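Local coordinates for SCO1/SenC family lipoprotein (Bacillus anthracis, PDB 4HDE) that probably acts as a membrane-anchored, thioredoxin-like copper chaperone or thiol-disulfide protein that helps assemble the copper centre of cytochrome c oxidase, as in other SCO1/SenC proteins, at residues D11-F17 with K113-F119; F74-D79 with Y106-I111; G134-Y138 with K149-I153. All coordinates share one frame; numbering follows the deposited sequence. Where two conformers were deposited one is given.

Contact 1 (D11-F17 with K113-F119); sequences DLETFQF and KFSKDNF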
loop_
_atom_site.group_PDB
_atom_site.type_symbol
_atom_site.label_atom_id
_atom_site.label_comp_id
_atom_site.label_asym_id
_atom_site.label_seq_id
_atom_site.Cartn_x
_atom_site.Cartn_y
_atom_site.Cartn_z
ATOM N N ASP A 11 -1.349 10.121 12.172
ATOM C CA ASP A 11 0.097 10.025 12.320
ATOM C C ASP A 11 0.618 8.670 11.842
ATOM O O ASP A 11 -0.016 7.641 12.056
ATOM C CB ASP A 11 0.493 10.206 13.788
ATOM C CG ASP A 11 0.228 11.608 14.315
ATOM O OD1 ASP A 11 0.301 12.584 13.536
ATOM O OD2 ASP A 11 -0.036 11.728 15.530
ATOM N N LEU A 12 1.784 8.688 11.203
ATOM C CA LEU A 12 2.468 7.468 10.789
ATOM C C LEU A 12 3.843 7.411 11.404
ATOM O O LEU A 12 4.616 8.366 11.325
ATOM C CB LEU A 12 2.647 7.432 9.278
ATOM C CG LEU A 12 1.413 7.204 8.430
ATOM C CD1 LEU A 12 1.849 7.051 6.985
ATOM C CD2 LEU A 12 0.666 5.970 8.907
ATOM N N GLU A 13 4.159 6.283 12.020
ATOM C CA GLU A 13 5.491 6.099 12.574
ATOM C C GLU A 13 6.526 5.993 11.460
ATOM O O GLU A 13 6.208 5.649 10.320
ATOM C CB GLU A 13 5.539 4.847 13.433
ATOM C CG GLU A 13 5.600 3.571 12.627
ATOM C CD GLU A 13 5.501 2.333 13.487
ATOM O OE1 GLU A 13 6.478 1.553 13.522
ATOM O OE2 GLU A 13 4.447 2.137 14.120
ATOM N N THR A 14 7.770 6.296 11.805
ATOM C CA THR A 14 8.887 6.131 10.900
ATOM C C THR A 14 9.241 4.650 10.810
ATOM O O THR A 14 9.339 3.969 11.832
ATOM C CB THR A 14 10.093 6.936 11.395
ATOM O OG1 THR A 14 9.736 8.323 11.442
ATOM C CG2 THR A 14 11.286 6.763 10.473
ATOM N N PHE A 15 9.407 4.154 9.596
ATOM C CA PHE A 15 9.709 2.739 9.377
ATOM C C PHE A 15 10.721 2.543 8.251
ATOM O O PHE A 15 10.844 3.366 7.347
ATOM C CB PHE A 15 8.437 1.944 9.068
ATOM C CG PHE A 15 7.781 2.325 7.771
ATOM C CD1 PHE A 15 8.047 1.620 6.606
ATOM C CD2 PHE A 15 6.887 3.384 7.721
ATOM C CE1 PHE A 15 7.447 1.965 5.420
ATOM C CE2 PHE A 15 6.290 3.743 6.532
ATOM C CZ PHE A 15 6.566 3.024 5.378
ATOM N N GLN A 16 11.440 1.429 8.329
ATOM C CA GLN A 16 12.377 1.023 7.297
ATOM C C GLN A 16 12.233 -0.476 7.105
ATOM O O GLN A 16 12.636 -1.259 7.961
ATOM C CB GLN A 16 13.812 1.361 7.699
ATOM C CG GLN A 16 14.858 0.928 6.688
ATOM C CD GLN A 16 16.269 1.181 7.189
ATOM O OE1 GLN A 16 16.543 2.192 7.849
ATOM N NE2 GLN A 16 17.170 0.256 6.901
ATOM N N PHE A 17 11.628 -0.872 5.991
ATOM C CA PHE A 17 11.405 -2.287 5.718
ATOM C C PHE A 17 12.250 -2.677 4.514
ATOM O O PHE A 17 13.180 -1.954 4.153
ATOM C CB PHE A 17 9.915 -2.570 5.485
ATOM C CG PHE A 17 9.024 -2.239 6.672
ATOM C CD1 PHE A 17 9.506 -2.285 7.975
ATOM C CD2 PHE A 17 7.696 -1.889 6.470
ATOM C CE1 PHE A 17 8.660 -1.991 9.054
ATOM C CE2 PHE A 17 6.851 -1.596 7.535
ATOM C CZ PHE A 17 7.336 -1.635 8.828
ATOM N N LYS A 113 1.229 -4.946 14.726
ATOM C CA LYS A 113 1.244 -3.722 15.512
ATOM C C LYS A 113 1.227 -2.504 14.591
ATOM O O LYS A 113 0.518 -1.534 14.848
ATOM C CB LYS A 113 2.472 -3.675 16.427
ATOM C CG LYS A 113 2.504 -2.466 17.348
ATOM C CD LYS A 113 3.848 -2.330 18.039
ATOM C CE LYS A 113 3.908 -1.064 18.881
ATOM N NZ LYS A 113 3.688 0.163 18.052
ATOM N N PHE A 114 2.003 -2.563 13.513
ATOM C CA PHE A 114 2.116 -1.447 12.577
ATOM C C PHE A 114 0.759 -1.142 11.945
ATOM O O PHE A 114 0.340 0.012 11.865
ATOM C CB PHE A 114 3.162 -1.807 11.514
ATOM C CG PHE A 114 3.363 -0.754 10.452
ATOM C CD1 PHE A 114 4.255 0.291 10.650
ATOM C CD2 PHE A 114 2.696 -0.831 9.242
ATOM C CE1 PHE A 114 4.460 1.245 9.658
ATOM C CE2 PHE A 114 2.903 0.117 8.247
ATOM C CZ PHE A 114 3.782 1.159 8.465
ATOM N N SER A 115 0.066 -2.180 11.496
ATOM C CA SER A 115 -1.256 -2.005 10.902
ATOM C C SER A 115 -2.271 -1.450 11.912
ATOM O O SER A 115 -3.065 -0.559 11.584
ATOM C CB SER A 115 -1.735 -3.333 10.312
ATOM O OG SER A 115 -3.004 -3.200 9.690
ATOM N N LYS A 116 -2.223 -1.954 13.144
ATOM C CA LYS A 116 -3.111 -1.490 14.206
ATOM C C LYS A 116 -2.878 -0.017 14.540
ATOM O O LYS A 116 -3.823 0.768 14.631
ATOM C CB LYS A 116 -2.920 -2.340 15.470
ATOM C CG LYS A 116 -3.549 -1.767 16.734
ATOM C CD LYS A 116 -3.338 -2.680 17.949
ATOM C CE LYS A 116 -1.903 -2.631 18.475
ATOM N NZ LYS A 116 -1.629 -1.443 19.343
ATOM N N ASP A 117 -1.616 0.353 14.724
ATOM C CA ASP A 117 -1.285 1.655 15.286
ATOM C C ASP A 117 -1.308 2.778 14.265
ATOM O O ASP A 117 -1.567 3.933 14.614
ATOM C CB ASP A 117 0.079 1.603 15.979
ATOM C CG ASP A 117 0.018 0.909 17.323
ATOM O OD1 ASP A 117 -1.103 0.585 17.766
ATOM O OD2 ASP A 117 1.083 0.701 17.943
ATOM N N ASN A 118 -1.044 2.443 13.012
ATOM C CA ASN A 118 -0.941 3.457 11.965
ATOM C C ASN A 118 -2.129 3.507 11.019
ATOM O O ASN A 118 -2.481 4.569 10.510
ATOM C CB ASN A 118 0.343 3.256 11.180
ATOM C CG ASN A 118 1.564 3.407 12.047
ATOM O OD1 ASN A 118 1.962 4.521 12.381
ATOM N ND2 ASN A 118 2.145 2.284 12.455
ATOM N N PHE A 119 -2.746 2.357 10.780
ATOM C CA PHE A 119 -3.829 2.281 9.812
ATOM C C PHE A 119 -5.143 1.775 10.400
ATOM O O PHE A 119 -6.093 1.535 9.653
ATOM C CB PHE A 119 -3.403 1.442 8.609
ATOM C CG PHE A 119 -2.303 2.073 7.803
ATOM C CD1 PHE A 119 -2.601 2.938 6.757
ATOM C CD2 PHE A 119 -0.974 1.822 8.098
ATOM C CE1 PHE A 119 -1.599 3.532 6.024
ATOM C CE2 PHE A 119 0.034 2.413 7.376
ATOM C CZ PHE A 119 -0.278 3.267 6.325
HETATM O O HOH W 1 -2.285 6.637 12.865
HETATM O O HOH W 2 4.155 -0.340 15.288
#

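Contact 2 (F74-D79 with Y106-I111); sequences FSVDPD and YSLEDI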
loop_
_atom_site.group_PDB
_atom_site.type_symbol
_atom_site.label_atom_id
_atom_site.label_comp_id
_atom_site.label_asym_id
_atom_site.label_seq_id
_atom_site.Cartn_x
_atom_site.Cartn_y
_atom_site.Cartn_z
ATOM N N PHE A 74 2.211 -3.423 1.737
ATOM C CA PHE A 74 2.847 -4.095 2.868
ATOM C C PHE A 74 2.386 -5.540 2.914
ATOM O O PHE A 74 1.175 -5.785 2.931
ATOM C CB PHE A 74 2.453 -3.448 4.202
ATOM C CG PHE A 74 2.838 -2.000 4.335
ATOM C CD1 PHE A 74 4.112 -1.645 4.753
ATOM C CD2 PHE A 74 1.912 -0.996 4.092
ATOM C CE1 PHE A 74 4.472 -0.318 4.893
ATOM C CE2 PHE A 74 2.271 0.349 4.231
ATOM C CZ PHE A 74 3.553 0.678 4.640
ATOM N N SER A 75 3.314 -6.493 2.993
ATOM C CA SER A 75 2.914 -7.881 3.194
ATOM C C SER A 75 2.457 -8.123 4.628
ATOM O O SER A 75 3.136 -7.744 5.596
ATOM C CB SER A 75 4.044 -8.857 2.868
ATOM O OG SER A 75 3.654 -10.185 3.223
ATOM N N VAL A 76 1.300 -8.766 4.766
ATOM C CA VAL A 76 0.823 -9.197 6.073
ATOM C C VAL A 76 1.114 -10.670 6.329
ATOM O O VAL A 76 0.611 -11.242 7.291
ATOM C CB VAL A 76 -0.675 -8.904 6.265
ATOM C CG1 VAL A 76 -0.928 -7.402 6.176
ATOM C CG2 VAL A 76 -1.513 -9.659 5.234
ATOM N N ASP A 77 1.934 -11.279 5.483
ATOM C CA ASP A 77 2.384 -12.647 5.719
ATOM C C ASP A 77 3.897 -12.742 5.516
ATOM O O ASP A 77 4.363 -13.503 4.679
ATOM C CB ASP A 77 1.643 -13.602 4.774
ATOM C CG ASP A 77 1.788 -15.061 5.165
ATOM O OD1 ASP A 77 2.124 -15.354 6.337
ATOM O OD2 ASP A 77 1.544 -15.919 4.296
ATOM N N PRO A 78 4.668 -11.985 6.307
ATOM C CA PRO A 78 6.114 -11.936 6.067
ATOM C C PRO A 78 6.828 -13.259 6.333
ATOM O O PRO A 78 7.962 -13.420 5.883
ATOM C CB PRO A 78 6.592 -10.848 7.045
ATOM C CG PRO A 78 5.538 -10.840 8.139
ATOM C CD PRO A 78 4.253 -11.081 7.396
ATOM N N ASP A 79 6.205 -14.180 7.067
ATOM C CA ASP A 79 6.801 -15.501 7.275
ATOM C C ASP A 79 6.916 -16.266 5.958
ATOM O O ASP A 79 7.802 -17.111 5.798
ATOM C CB ASP A 79 5.997 -16.323 8.300
ATOM C CG ASP A 79 6.030 -15.717 9.690
ATOM O OD1 ASP A 79 7.115 -15.273 10.126
ATOM O OD2 ASP A 79 4.965 -15.686 10.349
ATOM N N TYR A 106 10.014 -8.018 8.123
ATOM C CA TYR A 106 9.705 -7.829 9.529
ATOM C C TYR A 106 8.948 -9.058 10.034
ATOM O O TYR A 106 8.620 -9.948 9.260
ATOM C CB TYR A 106 8.842 -6.569 9.668
ATOM C CG TYR A 106 7.838 -6.397 8.550
ATOM C CD1 TYR A 106 8.006 -5.417 7.583
ATOM C CD2 TYR A 106 6.729 -7.223 8.459
ATOM C CE1 TYR A 106 7.092 -5.259 6.560
ATOM C CE2 TYR A 106 5.814 -7.086 7.434
ATOM C CZ TYR A 106 5.997 -6.101 6.489
ATOM O OH TYR A 106 5.084 -5.936 5.477
ATOM N N SER A 107 8.683 -9.122 11.333
ATOM C CA SER A 107 7.913 -10.240 11.875
ATOM C C SER A 107 6.406 -10.037 11.696
ATOM O O SER A 107 5.929 -8.927 11.441
ATOM C CB SER A 107 8.224 -10.438 13.362
ATOM O OG SER A 107 7.693 -9.363 14.115
ATOM N N LEU A 108 5.655 -11.120 11.848
ATOM C CA LEU A 108 4.209 -11.013 11.819
ATOM C C LEU A 108 3.722 -10.122 12.968
ATOM O O LEU A 108 2.839 -9.288 12.781
ATOM C CB LEU A 108 3.573 -12.398 11.899
ATOM C CG LEU A 108 2.044 -12.442 11.938
ATOM C CD1 LEU A 108 1.430 -11.811 10.703
ATOM C CD2 LEU A 108 1.597 -13.882 12.059
ATOM N N GLU A 109 4.310 -10.284 14.149
ATOM C CA GLU A 109 3.961 -9.425 15.273
ATOM C C GLU A 109 4.177 -7.946 14.937
ATOM O O GLU A 109 3.328 -7.105 15.233
ATOM C CB GLU A 109 4.744 -9.810 16.526
ATOM C CG GLU A 109 4.395 -8.957 17.729
ATOM C CD GLU A 109 4.957 -9.505 19.032
ATOM O OE1 GLU A 109 5.589 -10.584 19.012
ATOM O OE2 GLU A 109 4.757 -8.851 20.079
ATOM N N ASP A 110 5.312 -7.641 14.315
ATOM C CA ASP A 110 5.647 -6.271 13.898
ATOM C C ASP A 110 4.569 -5.660 13.012
ATOM O O ASP A 110 4.108 -4.537 13.248
ATOM C CB ASP A 110 6.970 -6.229 13.111
ATOM C CG ASP A 110 8.195 -6.497 13.965
ATOM O OD1 ASP A 110 8.149 -6.275 15.198
ATOM O OD2 ASP A 110 9.223 -6.913 13.378
ATOM N N ILE A 111 4.189 -6.377 11.964
ATOM C CA ILE A 111 3.255 -5.801 11.003
ATOM C C ILE A 111 1.850 -5.733 11.591
ATOM O O ILE A 111 1.063 -4.848 11.243
ATOM C CB ILE A 111 3.297 -6.527 9.625
ATOM C CG1 ILE A 111 2.653 -5.666 8.534
ATOM C CG2 ILE A 111 2.674 -7.924 9.699
ATOM C CD1 ILE A 111 3.368 -4.368 8.305
HETATM O O HOH W 3 7.085 -13.583 12.211
#

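Contact 3 (G134-Y138 with K149-I153); sequences GTSFY and KYSGI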
loop_
_atom_site.group_PDB
_atom_site.type_symbol
_atom_site.label_atom_id
_atom_site.label_comp_id
_atom_site.label_asym_id
_atom_site.label_seq_id
_atom_site.Cartn_x
_atom_site.Cartn_y
_atom_site.Cartn_z
ATOM N N GLY A 134 -6.909 -5.478 6.361
ATOM C CA GLY A 134 -7.792 -4.492 5.763
ATOM C C GLY A 134 -7.686 -4.472 4.249
ATOM O O GLY A 134 -6.625 -4.767 3.690
ATOM N N THR A 135 -8.772 -4.096 3.585
ATOM C CA THR A 135 -8.799 -4.081 2.125
ATOM C C THR A 135 -8.821 -2.667 1.549
ATOM O O THR A 135 -9.122 -2.473 0.364
ATOM C CB THR A 135 -10.013 -4.858 1.593
ATOM O OG1 THR A 135 -11.199 -4.320 2.177
ATOM C CG2 THR A 135 -9.906 -6.337 1.951
ATOM N N SER A 136 -8.515 -1.674 2.368
ATOM C CA SER A 136 -8.557 -0.287 1.893
ATOM C C SER A 136 -7.284 0.130 1.167
ATOM O O SER A 136 -6.222 -0.479 1.332
ATOM C CB SER A 136 -8.774 0.676 3.063
ATOM O OG SER A 136 -10.016 0.447 3.700
ATOM N N PHE A 137 -7.401 1.186 0.367
ATOM C CA PHE A 137 -6.248 1.945 -0.103
ATOM C C PHE A 137 -6.192 3.229 0.732
ATOM O O PHE A 137 -7.223 3.842 0.990
ATOM C CB PHE A 137 -6.403 2.348 -1.573
ATOM C CG PHE A 137 -6.348 1.203 -2.568
ATOM C CD1 PHE A 137 -5.929 -0.081 -2.207
ATOM C CD2 PHE A 137 -6.684 1.445 -3.897
ATOM C CE1 PHE A 137 -5.888 -1.105 -3.155
ATOM C CE2 PHE A 137 -6.644 0.435 -4.843
ATOM C CZ PHE A 137 -6.241 -0.836 -4.479
ATOM N N TYR A 138 -4.995 3.641 1.126
ATOM C CA TYR A 138 -4.801 4.845 1.925
ATOM C C TYR A 138 -3.941 5.850 1.187
ATOM O O TYR A 138 -2.884 5.498 0.669
ATOM C CB TYR A 138 -4.114 4.491 3.246
ATOM C CG TYR A 138 -4.865 3.474 4.059
ATOM C CD1 TYR A 138 -5.834 3.862 4.974
ATOM C CD2 TYR A 138 -4.609 2.123 3.911
ATOM C CE1 TYR A 138 -6.523 2.918 5.726
ATOM C CE2 TYR A 138 -5.293 1.178 4.650
ATOM C CZ TYR A 138 -6.244 1.580 5.548
ATOM O OH TYR A 138 -6.920 0.631 6.286
ATOM N N LYS A 149 -9.004 7.357 2.977
ATOM C CA LYS A 149 -9.174 5.916 2.879
ATOM C C LYS A 149 -10.248 5.620 1.829
ATOM O O LYS A 149 -11.286 6.293 1.794
ATOM C CB LYS A 149 -9.615 5.357 4.242
ATOM C CG LYS A 149 -9.786 3.840 4.306
ATOM C CD LYS A 149 -10.328 3.382 5.655
ATOM C CE LYS A 149 -11.850 3.341 5.640
ATOM N NZ LYS A 149 -12.413 2.778 6.900
ATOM N N TYR A 150 -10.018 4.609 0.995
ATOM C CA TYR A 150 -10.959 4.232 -0.065
ATOM C C TYR A 150 -11.011 2.721 -0.143
ATOM O O TYR A 150 -10.079 2.057 0.292
ATOM C CB TYR A 150 -10.489 4.728 -1.433
ATOM C CG TYR A 150 -9.931 6.126 -1.484
ATOM C CD1 TYR A 150 -10.746 7.215 -1.743
ATOM C CD2 TYR A 150 -8.570 6.348 -1.327
ATOM C CE1 TYR A 150 -10.217 8.505 -1.816
ATOM C CE2 TYR A 150 -8.035 7.622 -1.401
ATOM C CZ TYR A 150 -8.861 8.690 -1.652
ATOM O OH TYR A 150 -8.312 9.952 -1.728
ATOM N N SER A 151 -12.067 2.155 -0.717
ATOM C CA SER A 151 -12.074 0.708 -0.900
ATOM C C SER A 151 -11.121 0.271 -2.010
ATOM O O SER A 151 -11.139 0.807 -3.119
ATOM C CB SER A 151 -13.475 0.180 -1.189
ATOM O OG SER A 151 -13.432 -1.233 -1.356
ATOM N N GLY A 152 -10.296 -0.729 -1.712
ATOM C CA GLY A 152 -9.414 -1.298 -2.712
ATOM C C GLY A 152 -10.010 -2.489 -3.434
ATOM O O GLY A 152 -9.375 -3.057 -4.316
ATOM N N ILE A 153 -11.228 -2.877 -3.071
ATOM C CA ILE A 153 -11.785 -4.122 -3.585
ATOM C C ILE A 153 -13.208 -3.986 -4.132
ATOM O O ILE A 153 -13.603 -4.717 -5.035
ATOM C CB ILE A 153 -11.732 -5.248 -2.513
ATOM C CG1 ILE A 153 -12.142 -6.592 -3.114
ATOM C CG2 ILE A 153 -12.611 -4.909 -1.318
ATOM C CD1 ILE A 153 -11.124 -7.180 -4.070
HETATM O O HOH W 4 -12.530 -2.095 1.340
#

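Contact 1 (D11-F17 with K113-F119)
Asn118 grips Glu13 with both ends of its amide. Asn118 OD1 accepts from the Glu13 backbone N (2.8 Å), a nearly straight bond whose donor is tilted from the carbonyl plane. Asn118 ND2 donates to Glu13 OE2 (2.8 Å); the bond lies in the amide plane but meets the carboxylate from above its own, and the two flat groups stand 66° apart. Another hydrogen bond, from Asn118 ND2 to Phe114 O one turn back (3.0 Å), fixes the rotation of the amide. Glu13 CG sits between its backbone N and carbonyl carbon (chi1 77°), and the chain then runs extended to reach the helix. Water 2 joins Glu13 OE2 to Lys113 NZ, whose direct salt bridge is with Asp117.

The Phe114 ring meets two T-shaped partners. It points its own edge at a face of Phe15 (ring centroids 5.2 Å apart) and receives the edge of Phe17 on a face (ring centroids 5.3 Å apart); the Glu13 carboxylate lies at its rim. In one of two modelled conformers, Leu12 CD2 packs on Asn118 CB and makes an off-centre CH-pi contact with Phe119.

The segment 11-17 thus lies across the C-terminal part of helix 108-119. Phe15 also touches Trp35 of strand 35-40, Phe15 and Phe17 reach Leu103 of strand 100-103, and Phe119 meets Val146 of strand 146-151.

Contact 2 (F74-D79 with Y106-I111)
Strand 70-75 ends at Ser75, and the loop after it runs past the start of helix 108-119, with CA atoms 6.5 Å apart at Val76 and Ile111 and 6.1 Å apart at Pro78 and Leu108. One direct hydrogen bond ties the two segments: Tyr106 OH donates to Ser75 O (2.7 Å), in the carbonyl plane and on a lone pair. The phenol reaches it edge-on, with Ser75 O in the plane of the ring. Tyr106 CG lies between its backbone N and carbonyl carbon (chi1 38°), which brings the ring edge and OH to Ser75 O.

Pro78 wedges in beside this ring. Pro78 CG is 3.8 Å from Tyr106 CD2. A tight fit follows at the backbone, where Pro78 CB comes within 3.1 Å of Tyr106 O. Leu108 CD1 lies 3.6 Å from Val76 O, and Ile111 CG1 packs on Ser75 O; Val76 O is buried here without a polar partner. At the outer end, water 3 donates to Asp79 OD1 and accepts from Leu108 N, occupying one of the amides of the first helical turn.

Both segments are also braced internally. Ser75 OG accepts from Asp77 N in an ST turn and has a second partner in Asp81. Ser107 and Asp110 form a capping box: Ser107 OG accepts from Asp110 N (2.9 Å), and Asp110 OD2 from Ser107 N. The arrangement joins a capped helix start to the C-terminal end of a parallel strand, within the alpha/beta architecture of the thioredoxin fold.

Contact 3 (G134-Y138 with K149-I153)
Backbone hydrogen bonds between Phe137 and Tyr150 lace the two strands together in an antiparallel hydrogen-bonded pair. Phe137 N donates to Tyr150 O (2.8 Å), and Tyr150 N returns the bond to Phe137 O (2.9 Å). Non-hydrogen-bonded pairs flank it, Ser136 with Ser151 and Tyr138 with Lys149. Lys149 CA adds a CA-H...O contact to Phe137 O. Beyond the last bridge, the loop residue Gly152 gives its N to Thr135 O (3.0 Å), in a bond that is bent at the hydrogen (138°) and has its donor in the carbonyl plane.

The aromatic contact is made by a residue without a side chain. Gly152 CA lies over the centre of one face of the Phe137 ring, 3.5 Å from the centroid and 11° off the ring normal, a CH-pi contact in which the backbone itself sits on the ring. Phe137 reaches on to Asn54 and Met55 of helix 48-64.

Strands 136-140 and 146-151 form the beta hairpin at one side of the mixed five-stranded sheet, 146-151 being its outermost strand there; a C-terminal antiparallel hairpin of this kind belongs to the thioredoxin fold.

On the face opposite Phe137 and Tyr150, the Lys149 aliphatic chain lies alongside Tyr138, both pointing the same way. Lys149 CG is 3.7 Å from Tyr138 CE1. With CG anti to the backbone N (chi1 -178°), Lys149 lays CG and CD along both Tyr138 and the Ser136 hydroxyl; Lys149 CG is 3.5 Å from Ser136 OG.

Among polar side chains, water 4 bridges Thr135 OG1 and Ser151 OG. Ser151 OG also accepts from Ile153 N in an ST turn and bonds to Ser154 N. Tyr150 OH binds Asp164 of helix 158-169.

Contacts 1 and 2 share helix 108-119, contact 2 using its first turn and contact 1 its later ones, with centres 12 Å apart. Contact 2 is nested in the chain loop that contact 1 closes; contact 3 follows both. Phe17 meets Tyr106 and Phe74, and Phe15 and Phe114 meet Phe74, making one continuous aromatic cluster. Contact 3, about 16 Å from contact 1 between centres, touches it through Phe119 on Tyr138, and lies about 19 Å from contact 2 without touching it. Contact 1 ties the N-terminal segment to helix 108-119, contact 2 ties that helix to strand 70-75, and contact 3 pairs hairpin strands of the same sheet, consistent with one thioredoxin-like domain.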